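Local coordinates for protein 3-methyladenine dna-glycosylase (Archaeoglobus fulgidus, PDB 2JHN) that belongs to the helix-hairpin-helix superfamily of base excision DNA repair proteins and also carries a TATA-box-binding-protein-like domain, at residues 14-17 with 18-21; 281-284 with 285-289; 131-134 with 135-139; 100-103 with 104-108; 51-54 with 55-59. The protein carries 1 engineered substitution. All blocks are in the same frame, centred on the assembly; numbering follows the deposited sequence.

Interaction 1: residues 14-17 with 18-21. With NA (sodium ion), chain F.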
loop_
_atom_site.group_PDB
_atom_site.type_symbol
_atom_site.label_atom_id
_atom_site.label_comp_id
_atom_site.label_asym_id
_atom_site.label_seq_id
_atom_site.Cartn_x
_atom_site.Cartn_y
_atom_site.Cartn_z
ATOM N N LEU A 14 14.623 -2.746 -4.060
ATOM C CA LEU A 14 13.653 -1.762 -4.575
ATOM C C LEU A 14 12.230 -1.957 -4.002
ATOM O O LEU A 14 11.556 -0.985 -3.683
ATOM C CB LEU A 14 13.614 -1.771 -6.104
ATOM C CG LEU A 14 14.806 -1.121 -6.832
ATOM C CD1 LEU A 14 14.573 -1.109 -8.337
ATOM C CD2 LEU A 14 15.097 0.295 -6.352
ATOM N N LYS A 15 11.794 -3.209 -3.881
ATOM C CA LYS A 15 10.521 -3.510 -3.182
ATOM C C LYS A 15 10.523 -2.942 -1.761
ATOM O O LYS A 15 9.550 -2.327 -1.342
ATOM C CB LYS A 15 10.222 -5.016 -3.151
ATOM C CG LYS A 15 9.804 -5.620 -4.486
ATOM C CD LYS A 15 8.486 -5.085 -4.996
ATOM C CE LYS A 15 7.845 -6.091 -5.956
ATOM N NZ LYS A 15 6.665 -5.422 -6.520
ATOM N N MET A 16 11.626 -3.131 -1.033
ATOM C CA MET A 16 11.750 -2.625 0.343
ATOM C C MET A 16 11.887 -1.092 0.425
ATOM O O MET A 16 11.423 -0.479 1.388
ATOM C CB MET A 16 12.889 -3.351 1.080
ATOM C CG MET A 16 12.696 -4.856 1.209
ATOM S SD MET A 16 11.170 -5.290 2.102
ATOM C CE MET A 16 10.076 -5.712 0.739
ATOM N N LYS A 17 12.515 -0.486 -0.583
ATOM C CA LYS A 17 12.672 0.972 -0.647
ATOM C C LYS A 17 11.321 1.669 -0.699
ATOM O O LYS A 17 11.201 2.846 -0.343
ATOM C CB LYS A 17 13.489 1.373 -1.874
ATOM C CG LYS A 17 14.958 1.694 -1.597
ATOM C CD LYS A 17 15.704 1.928 -2.920
ATOM C CE LYS A 17 14.871 2.770 -3.872
ATOM N NZ LYS A 17 15.123 4.202 -3.699
ATOM N N PHE A 18 10.299 0.938 -1.135
ATOM C CA PHE A 18 8.956 1.497 -1.213
ATOM C C PHE A 18 8.428 1.913 0.154
ATOM O O PHE A 18 7.631 2.832 0.235
ATOM C CB PHE A 18 7.977 0.522 -1.878
ATOM C CG PHE A 18 6.709 1.169 -2.326
ATOM C CD1 PHE A 18 6.658 1.862 -3.536
ATOM C CD2 PHE A 18 5.551 1.066 -1.547
ATOM C CE1 PHE A 18 5.482 2.472 -3.955
ATOM C CE2 PHE A 18 4.348 1.672 -1.970
ATOM C CZ PHE A 18 4.323 2.375 -3.165
ATOM N N PHE A 19 8.894 1.237 1.212
ATOM C CA PHE A 19 8.550 1.552 2.590
ATOM C C PHE A 19 9.256 2.831 3.037
ATOM O O PHE A 19 10.469 2.984 2.876
ATOM C CB PHE A 19 8.899 0.390 3.529
ATOM C CG PHE A 19 8.064 -0.854 3.297
ATOM C CD1 PHE A 19 6.717 -0.893 3.703
ATOM C CD2 PHE A 19 8.600 -1.960 2.676
ATOM C CE1 PHE A 19 5.933 -2.034 3.503
ATOM C CE2 PHE A 19 7.810 -3.125 2.456
ATOM C CZ PHE A 19 6.483 -3.153 2.878
ATOM N N VAL A 20 8.484 3.741 3.611
ATOM C CA VAL A 20 8.975 5.084 3.878
ATOM C C VAL A 20 9.748 5.166 5.205
ATOM O O VAL A 20 10.755 5.873 5.306
ATOM C CB VAL A 20 7.800 6.091 3.694
ATOM C CG1 VAL A 20 7.615 7.024 4.884
ATOM C CG2 VAL A 20 7.939 6.813 2.349
ATOM N N LEU A 21 9.303 4.402 6.195
ATOM C CA LEU A 21 9.961 4.342 7.501
ATOM C C LEU A 21 10.134 2.880 7.911
ATOM O O LEU A 21 9.398 2.379 8.767
ATOM C CB LEU A 21 9.132 5.092 8.551
ATOM C CG LEU A 21 9.145 6.615 8.500
ATOM C CD1 LEU A 21 7.964 7.141 9.297
ATOM C CD2 LEU A 21 10.462 7.161 9.047
HETATM NA NA NA F . 7.935 0.290 8.900
HETATM O O HOH W 1 12.712 1.216 3.154
HETATM O O HOH W 2 7.686 0.338 6.813
#
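Met16 O is gripped by two donors: Phe19 N gives it a hydrogen bond of 3.1 Å, and water 1 gives Met16 O a second of 2.8 Å. The N-H of Phe19 comes from above the carbonyl plane, 53° out of it and so not along a lone pair. Water 1 also donates to Phe19 O at 2.9 Å, bridging two carbonyls where the chain runs out of helix 12-17. Phe18 N is held more loosely; it lies 3.4 Å from both Leu14 O and Lys15 O and makes a weak bond to each. In this stretch of the TATA-box-binding-protein-like domain, the same turn carries a Met-aromatic contact. The Met16 chain bends back twice beyond CB and lies alongside Phe19, its methyl CE in the ring plane at the edge, 3.8 Å from Phe19 CE2. Met16 SD is 5.2 Å from the Phe19 centroid and 74° off the ring normal, an oblique approach. The two Phe rings part company: with CG anti to the backbone N (chi1 -164°), Phe18 reaches into the packing of Phe279, Phe282 and Leu283, whereas Phe19 meets Trp35 and Val30. Farther on, Leu21 O binds a sodium ion at 2.5 Å, which is also ligated by water 2, Leu24 O, Thr26 OG1 and Asp28 O.

Interaction 2: residues 281-284 with 285-289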
loop_
_atom_site.group_PDB
_atom_site.type_symbol
_atom_site.label_atom_id
_atom_site.label_comp_id
_atom_site.label_asym_id
_atom_site.label_seq_id
_atom_site.Cartn_x
_atom_site.Cartn_y
_atom_site.Cartn_z
ATOM N N LEU A 281 5.240 6.034 -10.267
ATOM C CA LEU A 281 5.082 7.494 -10.111
ATOM C C LEU A 281 5.307 7.920 -8.641
ATOM O O LEU A 281 5.919 8.960 -8.390
ATOM C CB LEU A 281 3.715 7.974 -10.621
ATOM C CG LEU A 281 3.444 7.804 -12.119
ATOM C CD1 LEU A 281 2.009 8.186 -12.457
ATOM C CD2 LEU A 281 4.433 8.625 -12.996
ATOM N N PHE A 282 4.845 7.117 -7.680
ATOM C CA PHE A 282 5.135 7.411 -6.265
ATOM C C PHE A 282 6.653 7.385 -6.022
ATOM O O PHE A 282 7.195 8.266 -5.357
ATOM C CB PHE A 282 4.489 6.400 -5.306
ATOM C CG PHE A 282 2.973 6.505 -5.194
ATOM C CD1 PHE A 282 2.305 7.738 -5.275
ATOM C CD2 PHE A 282 2.235 5.351 -4.971
ATOM C CE1 PHE A 282 0.868 7.790 -5.145
ATOM C CE2 PHE A 282 0.837 5.385 -4.832
ATOM C CZ PHE A 282 0.162 6.617 -4.929
ATOM N N LEU A 283 7.331 6.362 -6.535
ATOM C CA LEU A 283 8.788 6.282 -6.362
ATOM C C LEU A 283 9.482 7.505 -6.990
ATOM O O LEU A 283 10.389 8.069 -6.407
ATOM C CB LEU A 283 9.337 5.001 -6.986
ATOM C CG LEU A 283 8.971 3.684 -6.307
ATOM C CD1 LEU A 283 9.288 2.525 -7.236
ATOM C CD2 LEU A 283 9.707 3.583 -4.980
ATOM N N TYR A 284 9.047 7.868 -8.194
ATOM C CA TYR A 284 9.585 8.996 -8.973
ATOM C C TYR A 284 9.399 10.300 -8.218
ATOM O O TYR A 284 10.334 11.103 -8.079
ATOM C CB TYR A 284 8.867 9.056 -10.324
ATOM C CG TYR A 284 9.514 9.968 -11.328
ATOM C CD1 TYR A 284 10.725 9.629 -11.917
ATOM C CD2 TYR A 284 8.915 11.156 -11.696
ATOM C CE1 TYR A 284 11.317 10.456 -12.843
ATOM C CE2 TYR A 284 9.499 11.994 -12.632
ATOM C CZ TYR A 284 10.700 11.634 -13.198
ATOM O OH TYR A 284 11.300 12.462 -14.111
ATOM N N ASP A 285 8.192 10.506 -7.707
ATOM C CA ASP A 285 7.903 11.690 -6.902
ATOM C C ASP A 285 8.728 11.748 -5.610
ATOM O O ASP A 285 9.180 12.831 -5.208
ATOM C CB ASP A 285 6.413 11.773 -6.568
ATOM C CG ASP A 285 6.048 13.083 -5.842
ATOM O OD1 ASP A 285 6.334 14.197 -6.385
ATOM O OD2 ASP A 285 5.481 12.981 -4.731
ATOM N N ARG A 286 8.921 10.602 -4.964
ATOM C CA ARG A 286 9.674 10.543 -3.707
ATOM C C ARG A 286 11.184 10.661 -3.956
ATOM O O ARG A 286 11.884 11.314 -3.166
ATOM C CB ARG A 286 9.426 9.227 -2.973
ATOM C CG ARG A 286 8.055 9.067 -2.318
ATOM C CD ARG A 286 7.971 7.669 -1.696
ATOM N NE ARG A 286 6.613 7.198 -1.387
ATOM C CZ ARG A 286 6.331 5.909 -1.237
ATOM N NH1 ARG A 286 7.311 5.017 -1.388
ATOM N NH2 ARG A 286 5.093 5.514 -0.941
ATOM N N PHE A 287 11.661 10.033 -5.038
ATOM C CA PHE A 287 13.108 9.788 -5.257
ATOM C C PHE A 287 13.777 10.550 -6.404
ATOM O O PHE A 287 15.004 10.471 -6.586
ATOM C CB PHE A 287 13.388 8.295 -5.436
ATOM C CG PHE A 287 13.175 7.494 -4.192
ATOM C CD1 PHE A 287 13.743 7.896 -2.984
ATOM C CD2 PHE A 287 12.413 6.338 -4.223
ATOM C CE1 PHE A 287 13.554 7.156 -1.819
ATOM C CE2 PHE A 287 12.212 5.585 -3.064
ATOM C CZ PHE A 287 12.784 5.993 -1.862
ATOM N N PHE A 288 12.987 11.274 -7.177
ATOM C CA PHE A 288 13.532 12.079 -8.262
ATOM C C PHE A 288 12.672 13.344 -8.421
ATOM O O PHE A 288 12.196 13.656 -9.529
ATOM C CB PHE A 288 13.628 11.240 -9.554
ATOM C CG PHE A 288 14.589 11.802 -10.590
ATOM C CD1 PHE A 288 15.964 11.840 -10.344
ATOM C CD2 PHE A 288 14.114 12.275 -11.816
ATOM C CE1 PHE A 288 16.860 12.355 -11.299
ATOM C CE2 PHE A 288 14.993 12.793 -12.779
ATOM C CZ PHE A 288 16.371 12.834 -12.515
ATOM N N SER A 289 12.452 14.034 -7.288
ATOM C CA SER A 289 11.861 15.398 -7.239
ATOM C C SER A 289 11.324 15.846 -5.865
ATOM O O SER A 289 11.485 17.011 -5.484
ATOM C CB SER A 289 10.776 15.607 -8.318
ATOM O OG SER A 289 9.502 15.128 -7.905
#
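Tyr284 and Phe288, one helical turn apart, make the close part of this contact. Both carry CG anti to the backbone N (chi1 -168° and -160°), which sends their rings off the same side of the helix. Tyr284 CE1 comes within 3.5 Å of Phe288 CD2, and Tyr284 OH sits in the plane of the Phe288 ring at its edge, 3.6 Å from Phe288 CD2. The planes meet obliquely at 48°, neither stacked nor T-shaped. In the backbone, Phe288 N donates to Tyr284 O at 2.8 Å and Phe287 N to Leu283 O at 2.7 Å, the final helical bonds before the chain leaves helical angles at Phe288. Buried Leu283 meets Phe287 from the edge, its CD2 in the ring plane and 3.7 Å from Phe287 CE2. Looser parts remain: Phe287 and Ser289 are exposed, and Phe282 CB touches one face of the Arg286 guanidinium only lightly, 4.5 Å from Arg286 CZ, though Arg286 has a cation-pi partner in Phe18. Asp285 ends in a salt bridge to Arg245. This end of helix 274-287 is flanked by helix 241-251, which touches Tyr284 and Phe288 through Arg249, and by helix 96-104, whose Leu101 meets Leu281 and Tyr284.

Interaction 3: residues 131-134 with 135-139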
loop_
_atom_site.group_PDB
_atom_site.type_symbol
_atom_site.label_atom_id
_atom_site.label_comp_id
_atom_site.label_asym_id
_atom_site.label_seq_id
_atom_site.Cartn_x
_atom_site.Cartn_y
_atom_site.Cartn_z
ATOM N N ILE A 131 -2.094 15.751 5.031
ATOM C CA ILE A 131 -0.742 15.683 5.628
ATOM C C ILE A 131 0.213 14.921 4.725
ATOM O O ILE A 131 -0.219 14.316 3.739
ATOM C CB ILE A 131 -0.734 15.094 7.079
ATOM C CG1 ILE A 131 -1.315 13.666 7.110
ATOM C CG2 ILE A 131 -1.474 16.024 8.046
ATOM C CD1 ILE A 131 -1.115 12.918 8.456
ATOM N N SER A 132 1.509 14.975 5.042
ATOM C CA SER A 132 2.511 14.238 4.273
ATOM C C SER A 132 2.416 12.761 4.605
ATOM O O SER A 132 1.927 12.394 5.682
ATOM C CB SER A 132 3.933 14.748 4.551
ATOM O OG SER A 132 4.370 14.431 5.869
ATOM N N PHE A 133 2.892 11.926 3.682
ATOM C CA PHE A 133 2.952 10.482 3.898
ATOM C C PHE A 133 3.837 10.095 5.103
ATOM O O PHE A 133 3.449 9.252 5.906
ATOM C CB PHE A 133 3.381 9.754 2.605
ATOM C CG PHE A 133 3.241 8.256 2.674
ATOM C CD1 PHE A 133 1.990 7.656 2.860
ATOM C CD2 PHE A 133 4.363 7.436 2.545
ATOM C CE1 PHE A 133 1.870 6.264 2.914
ATOM C CE2 PHE A 133 4.246 6.040 2.610
ATOM C CZ PHE A 133 3.004 5.459 2.794
ATOM N N VAL A 134 5.008 10.714 5.237
ATOM C CA VAL A 134 5.887 10.462 6.392
ATOM C C VAL A 134 5.188 10.735 7.742
ATOM O O VAL A 134 5.293 9.921 8.667
ATOM C CB VAL A 134 7.228 11.267 6.323
ATOM C CG1 VAL A 134 7.966 11.221 7.671
ATOM C CG2 VAL A 134 8.128 10.727 5.225
ATOM N N VAL A 135 4.504 11.876 7.861
ATOM C CA VAL A 135 3.719 12.196 9.089
ATOM C C VAL A 135 2.587 11.160 9.314
ATOM O O VAL A 135 2.325 10.735 10.452
ATOM C CB VAL A 135 3.154 13.668 9.067
ATOM C CG1 VAL A 135 2.097 13.891 10.148
ATOM C CG2 VAL A 135 4.285 14.703 9.218
ATOM N N ALA A 136 1.941 10.745 8.224
ATOM C CA ALA A 136 0.869 9.741 8.268
ATOM C C ALA A 136 1.377 8.407 8.800
ATOM O O ALA A 136 0.721 7.773 9.613
ATOM C CB ALA A 136 0.247 9.549 6.881
ATOM N N GLU A 137 2.547 7.988 8.326
ATOM C CA GLU A 137 3.155 6.731 8.752
ATOM C C GLU A 137 3.570 6.725 10.239
ATOM O O GLU A 137 3.469 5.701 10.920
ATOM C CB GLU A 137 4.329 6.393 7.838
ATOM C CG GLU A 137 3.889 6.062 6.396
ATOM C CD GLU A 137 3.275 4.670 6.276
ATOM O OE1 GLU A 137 2.048 4.532 6.512
ATOM O OE2 GLU A 137 4.024 3.715 5.939
ATOM N N LYS A 138 4.040 7.871 10.736
ATOM C CA LYS A 138 4.331 7.994 12.172
ATOM C C LYS A 138 3.060 7.868 12.999
ATOM O O LYS A 138 3.075 7.246 14.062
ATOM C CB LYS A 138 5.045 9.319 12.482
ATOM C CG LYS A 138 6.463 9.340 11.975
ATOM C CD LYS A 138 7.162 10.635 12.343
ATOM C CE LYS A 138 8.515 10.683 11.664
ATOM N NZ LYS A 138 9.399 11.691 12.319
ATOM N N LEU A 139 1.961 8.443 12.507
ATOM C CA LEU A 139 0.661 8.300 13.160
ATOM C C LEU A 139 0.221 6.835 13.165
ATOM O O LEU A 139 -0.232 6.326 14.196
ATOM C CB LEU A 139 -0.392 9.197 12.515
ATOM C CG LEU A 139 -0.338 10.654 12.979
ATOM C CD1 LEU A 139 -1.141 11.575 12.078
ATOM C CD2 LEU A 139 -0.833 10.765 14.430
#
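Ser132 caps the N-terminus of helix 133-147, inside the helix-hairpin-helix glycosylase region: Val135 N donates to Ser132 OG at 3.2 Å, almost straight at 163°. The hydroxyl can reach it because chi1 of 69° sets OG between the backbone N and the carbonyl carbon. Main-chain bonds continue the pattern, Ala136 N to Ser132 O at 3.0 Å and Glu137 N to Phe133 O at 2.9 Å. Apolar contacts gather on Ile131, just ahead of the cap. Its CD1 doubles back onto the first turns of the helix and touches Val135 CG1 at 3.8 Å, while the same Ile131 CD1 lies 3.9 Å from Leu139 CD1; Ile131 CD1 also touches Ala136 CB at 4.0 Å. The Ala136 and Leu139 side chains also rest on Ile127 of helix 118-127. Val134 and Lys138 run side by side, both near the loop of Val20 and Leu21. The third kind of contact is CH-pi and flat stacking. The Glu137 carboxylate, whose OE1 has a long, weak ion pair with Lys124, lies nearly parallel to the Phe133 ring, 13° between planes, with Glu137 CD 3.6 Å from Phe133 CZ and CG over the ring face, 3.8 Å from its centroid.

Interaction 4: residues 100-103 with 104-108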
loop_
_atom_site.group_PDB
_atom_site.type_symbol
_atom_site.label_atom_id
_atom_site.label_comp_id
_atom_site.label_asym_id
_atom_site.label_seq_id
_atom_site.Cartn_x
_atom_site.Cartn_y
_atom_site.Cartn_z
ATOM N N MET A 100 11.801 5.053 -19.363
ATOM C CA MET A 100 12.637 5.856 -18.467
ATOM C C MET A 100 12.381 5.545 -16.978
ATOM O O MET A 100 13.321 5.417 -16.178
ATOM C CB MET A 100 12.327 7.324 -18.754
ATOM C CG MET A 100 13.333 8.346 -18.278
ATOM S SD MET A 100 13.012 9.902 -19.120
ATOM C CE MET A 100 13.778 9.613 -20.703
ATOM N N LEU A 101 11.104 5.441 -16.625
ATOM C CA LEU A 101 10.652 5.038 -15.269
ATOM C C LEU A 101 11.007 3.585 -14.966
ATOM O O LEU A 101 11.517 3.278 -13.887
ATOM C CB LEU A 101 9.135 5.190 -15.141
ATOM C CG LEU A 101 8.430 6.477 -14.779
ATOM C CD1 LEU A 101 6.953 6.148 -14.626
ATOM C CD2 LEU A 101 8.992 7.057 -13.479
ATOM N N LYS A 102 10.725 2.691 -15.909
ATOM C CA LYS A 102 11.049 1.278 -15.764
ATOM C C LYS A 102 12.535 1.076 -15.504
ATOM O O LYS A 102 12.903 0.281 -14.651
ATOM C CB LYS A 102 10.654 0.479 -17.003
ATOM C CG LYS A 102 11.032 -1.022 -16.916
ATOM C CD LYS A 102 10.692 -1.793 -18.205
ATOM C CE LYS A 102 11.590 -1.404 -19.374
ATOM N NZ LYS A 102 12.779 -2.311 -19.515
ATOM N N ASN A 103 13.384 1.795 -16.243
ATOM C CA ASN A 103 14.829 1.648 -16.096
ATOM C C ASN A 103 15.371 2.260 -14.802
ATOM O O ASN A 103 16.251 1.665 -14.165
ATOM C CB ASN A 103 15.554 2.178 -17.341
ATOM C CG ASN A 103 15.359 1.257 -18.569
ATOM O OD1 ASN A 103 15.245 0.033 -18.434
ATOM N ND2 ASN A 103 15.310 1.845 -19.755
ATOM N N ARG A 104 14.824 3.406 -14.395
ATOM C CA ARG A 104 15.210 4.038 -13.139
ATOM C C ARG A 104 14.935 3.105 -11.954
ATOM O O ARG A 104 15.753 3.024 -11.043
ATOM C CB ARG A 104 14.529 5.402 -12.934
ATOM C CG ARG A 104 14.944 6.105 -11.620
ATOM C CD ARG A 104 14.532 7.582 -11.551
ATOM N NE ARG A 104 15.270 8.409 -12.512
ATOM C CZ ARG A 104 16.463 8.952 -12.271
ATOM N NH1 ARG A 104 17.074 8.758 -11.098
ATOM N NH2 ARG A 104 17.062 9.669 -13.220
ATOM N N PHE A 105 13.785 2.412 -11.975
ATOM C CA PHE A 105 13.432 1.498 -10.876
ATOM C C PHE A 105 13.380 0.037 -11.356
ATOM O O PHE A 105 12.478 -0.736 -11.001
ATOM C CB PHE A 105 12.133 1.964 -10.187
ATOM C CG PHE A 105 12.191 3.395 -9.708
ATOM C CD1 PHE A 105 13.002 3.760 -8.613
ATOM C CD2 PHE A 105 11.487 4.401 -10.382
ATOM C CE1 PHE A 105 13.077 5.099 -8.186
ATOM C CE2 PHE A 105 11.543 5.735 -9.963
ATOM C CZ PHE A 105 12.335 6.103 -8.864
ATOM N N TYR A 106 14.385 -0.361 -12.131
ATOM C CA TYR A 106 14.315 -1.666 -12.794
ATOM C C TYR A 106 14.312 -2.832 -11.807
ATOM O O TYR A 106 15.141 -2.876 -10.903
ATOM C CB TYR A 106 15.420 -1.880 -13.859
ATOM C CG TYR A 106 15.169 -3.210 -14.555
ATOM C CD1 TYR A 106 14.118 -3.350 -15.481
ATOM C CD2 TYR A 106 15.914 -4.355 -14.212
ATOM C CE1 TYR A 106 13.850 -4.584 -16.094
ATOM C CE2 TYR A 106 15.644 -5.611 -14.818
ATOM C CZ TYR A 106 14.616 -5.706 -15.753
ATOM O OH TYR A 106 14.354 -6.920 -16.348
ATOM N N GLY A 107 13.366 -3.758 -11.972
ATOM C CA GLY A 107 13.266 -4.915 -11.078
ATOM C C GLY A 107 12.220 -4.725 -9.998
ATOM O O GLY A 107 11.939 -5.651 -9.227
ATOM N N PHE A 108 11.631 -3.533 -9.950
ATOM C CA PHE A 108 10.493 -3.295 -9.054
ATOM C C PHE A 108 9.281 -4.163 -9.395
ATOM O O PHE A 108 8.519 -4.518 -8.484
ATOM C CB PHE A 108 10.134 -1.809 -8.961
ATOM C CG PHE A 108 9.034 -1.502 -7.956
ATOM C CD1 PHE A 108 9.340 -1.290 -6.600
ATOM C CD2 PHE A 108 7.695 -1.440 -8.360
ATOM C CE1 PHE A 108 8.326 -0.984 -5.656
ATOM C CE2 PHE A 108 6.662 -1.170 -7.411
ATOM C CZ PHE A 108 6.998 -0.916 -6.057
#
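Lys102 and Tyr106 both hold CG anti to the backbone N (chi1 178° and -175°), and their side chains run alongside one another in the same direction. Contact is light, Lys102 CG to Tyr106 CD1 at 4.1 Å. Lys102 O lies in the plane of the Tyr106 ring at its edge, 3.9 Å from Tyr106 CD1. The helix ends here: Arg104 N donates to Met100 O and Phe105 N to Leu101 O, each at 3.1 Å, after which Tyr106 N makes a weak bond to Asn103 O at 3.4 Å. A type II beta turn follows, closed by Phe108 N to Phe105 O at 3.1 Å, with Gly107 taking the positive phi (98°) at its third position. Arg104 CG covers the centre of one face of the Phe105 ring. Lys102 ends in a salt bridge with Asp93, and Tyr106 meets Tyr89, which anchors this side against helix 86-93. On another side, Leu101, Phe105 and Phe108 pack on helix 274-287.

Interaction 5: residues 51-54 with 55-59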
loop_
_atom_site.group_PDB
_atom_site.type_symbol
_atom_site.label_atom_id
_atom_site.label_comp_id
_atom_site.label_asym_id
_atom_site.label_seq_id
_atom_site.Cartn_x
_atom_site.Cartn_y
_atom_site.Cartn_z
ATOM N N TYR A 51 12.047 -12.811 2.884
ATOM C CA TYR A 51 13.333 -12.300 2.436
ATOM C C TYR A 51 13.773 -13.201 1.279
ATOM O O TYR A 51 13.371 -14.367 1.214
ATOM C CB TYR A 51 14.369 -12.319 3.580
ATOM C CG TYR A 51 14.535 -13.695 4.204
ATOM C CD1 TYR A 51 15.462 -14.605 3.683
ATOM C CD2 TYR A 51 13.777 -14.085 5.312
ATOM C CE1 TYR A 51 15.610 -15.890 4.242
ATOM C CE2 TYR A 51 13.923 -15.362 5.887
ATOM C CZ TYR A 51 14.859 -16.256 5.338
ATOM O OH TYR A 51 15.031 -17.523 5.862
ATOM N N PRO A 52 14.559 -12.648 0.344
ATOM C CA PRO A 52 15.014 -13.388 -0.819
ATOM C C PRO A 52 16.134 -14.392 -0.492
ATOM O O PRO A 52 17.021 -14.093 0.310
ATOM C CB PRO A 52 15.561 -12.306 -1.733
ATOM C CG PRO A 52 15.948 -11.198 -0.862
ATOM C CD PRO A 52 15.028 -11.253 0.340
ATOM N N GLU A 53 16.089 -15.567 -1.102
ATOM C CA GLU A 53 17.311 -16.373 -1.102
ATOM C C GLU A 53 18.030 -16.288 -2.461
ATOM O O GLU A 53 19.239 -16.561 -2.557
ATOM C CB GLU A 53 17.071 -17.791 -0.582
ATOM C CG GLU A 53 16.757 -18.801 -1.614
ATOM C CD GLU A 53 16.487 -20.182 -1.038
ATOM O OE1 GLU A 53 16.853 -20.505 0.124
ATOM O OE2 GLU A 53 15.837 -20.942 -1.749
ATOM N N SER A 54 17.285 -15.871 -3.487
ATOM C CA SER A 54 17.840 -15.581 -4.819
ATOM C C SER A 54 16.943 -14.592 -5.551
ATOM O O SER A 54 15.861 -14.250 -5.055
ATOM C CB SER A 54 17.966 -16.859 -5.654
ATOM O OG SER A 54 16.701 -17.360 -6.076
ATOM N N GLU A 55 17.374 -14.162 -6.740
ATOM C CA GLU A 55 16.578 -13.250 -7.574
ATOM C C GLU A 55 15.129 -13.701 -7.792
ATOM O O GLU A 55 14.230 -12.850 -7.927
ATOM C CB GLU A 55 17.279 -12.967 -8.922
ATOM C CG GLU A 55 17.362 -14.151 -9.905
ATOM C CD GLU A 55 17.743 -13.724 -11.336
ATOM O OE1 GLU A 55 18.438 -12.686 -11.484
ATOM O OE2 GLU A 55 17.338 -14.419 -12.309
ATOM N N ARG A 56 14.904 -15.023 -7.818
ATOM C CA ARG A 56 13.613 -15.600 -8.158
ATOM C C ARG A 56 12.957 -16.427 -7.056
ATOM O O ARG A 56 11.983 -17.130 -7.316
ATOM C CB ARG A 56 13.712 -16.456 -9.427
ATOM C CG ARG A 56 14.126 -15.663 -10.640
ATOM C CD ARG A 56 14.069 -16.468 -11.923
ATOM N NE ARG A 56 14.743 -15.700 -12.967
ATOM C CZ ARG A 56 14.743 -15.997 -14.262
ATOM N NH1 ARG A 56 14.097 -17.071 -14.716
ATOM N NH2 ARG A 56 15.392 -15.204 -15.107
ATOM N N THR A 57 13.467 -16.331 -5.830
ATOM C CA THR A 57 12.944 -17.152 -4.738
ATOM C C THR A 57 12.833 -16.338 -3.476
ATOM O O THR A 57 13.833 -15.843 -2.974
ATOM C CB THR A 57 13.849 -18.383 -4.446
ATOM O OG1 THR A 57 13.990 -19.156 -5.633
ATOM C CG2 THR A 57 13.235 -19.260 -3.345
ATOM N N ILE A 58 11.615 -16.226 -2.956
ATOM C CA ILE A 58 11.386 -15.538 -1.692
ATOM C C ILE A 58 11.082 -16.598 -0.627
ATOM O O ILE A 58 10.151 -17.390 -0.759
ATOM C CB ILE A 58 10.200 -14.496 -1.787
ATOM C CG1 ILE A 58 10.429 -13.475 -2.925
ATOM C CG2 ILE A 58 9.943 -13.810 -0.423
ATOM C CD1 ILE A 58 11.775 -12.702 -2.898
ATOM N N VAL A 59 11.894 -16.605 0.417
ATOM C CA VAL A 59 11.636 -17.448 1.576
ATOM C C VAL A 59 10.642 -16.770 2.524
ATOM O O VAL A 59 10.743 -15.562 2.781
ATOM C CB VAL A 59 12.947 -17.772 2.309
ATOM C CG1 VAL A 59 12.679 -18.608 3.605
ATOM C CG2 VAL A 59 13.887 -18.499 1.356
#
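The Tyr51 ring is covered on one face by Val59 CB, which stands off centre toward the rim in a CH-pi contact, 4.1 Å from the centroid. Val59 CG1 reaches further out, 3.4 Å from Tyr51 OH, a hydroxyl hydrogen-bonded to Glu61 OE2. The two side chains lie side by side above an antiparallel hydrogen-bonded pair, Tyr51 N to Val59 O at 3.0 Å and Val59 N to Tyr51 O at 2.8 Å. Toward the tip of the hairpin comes a classic beta bulge: Glu53 and Ser54 both face Thr57, whose O takes Glu53 N at 2.9 Å and, weakly, Ser54 N at 3.5 Å. A type I turn from Ser54 to Thr57 closes the hairpin, and at its corners Arg56 NE and Glu55 OE2 form a salt bridge of 3.0 Å. Across the bulge, Glu53 OE2 passes Thr57 CG2 at 3.5 Å. Polar ends here are answered by strand 2-5, Glu53 by Arg3 and Thr57 by Glu5, so charge pairing and hydrogen bonding tie the hairpin side chains to the adjoining edge strand.

Along the chain the order is interaction 1, 5, 4, 3, 2. Interaction 1 is the hub: its loop touches interaction 2 (Phe18 and Val20 on Leu283 and Arg286) and interaction 3 (Val20 and Leu21 on Phe133, Val134 and Lys138), and Lys15 on its helix reaches interaction 4, with centres about 12, 15 and 14 Å away. Interactions 2 and 4 also meet directly, Phe288 with Arg104, and interactions 2 and 3 touch where Arg286 meets the Phe133 ring. Interaction 5 stands apart in the five-stranded sheet, its centre about 17 Å from interaction 1; both lie in the TATA-box-binding-protein-like part of the chain. The segment after helix 12-17 thus packs that part against the helices.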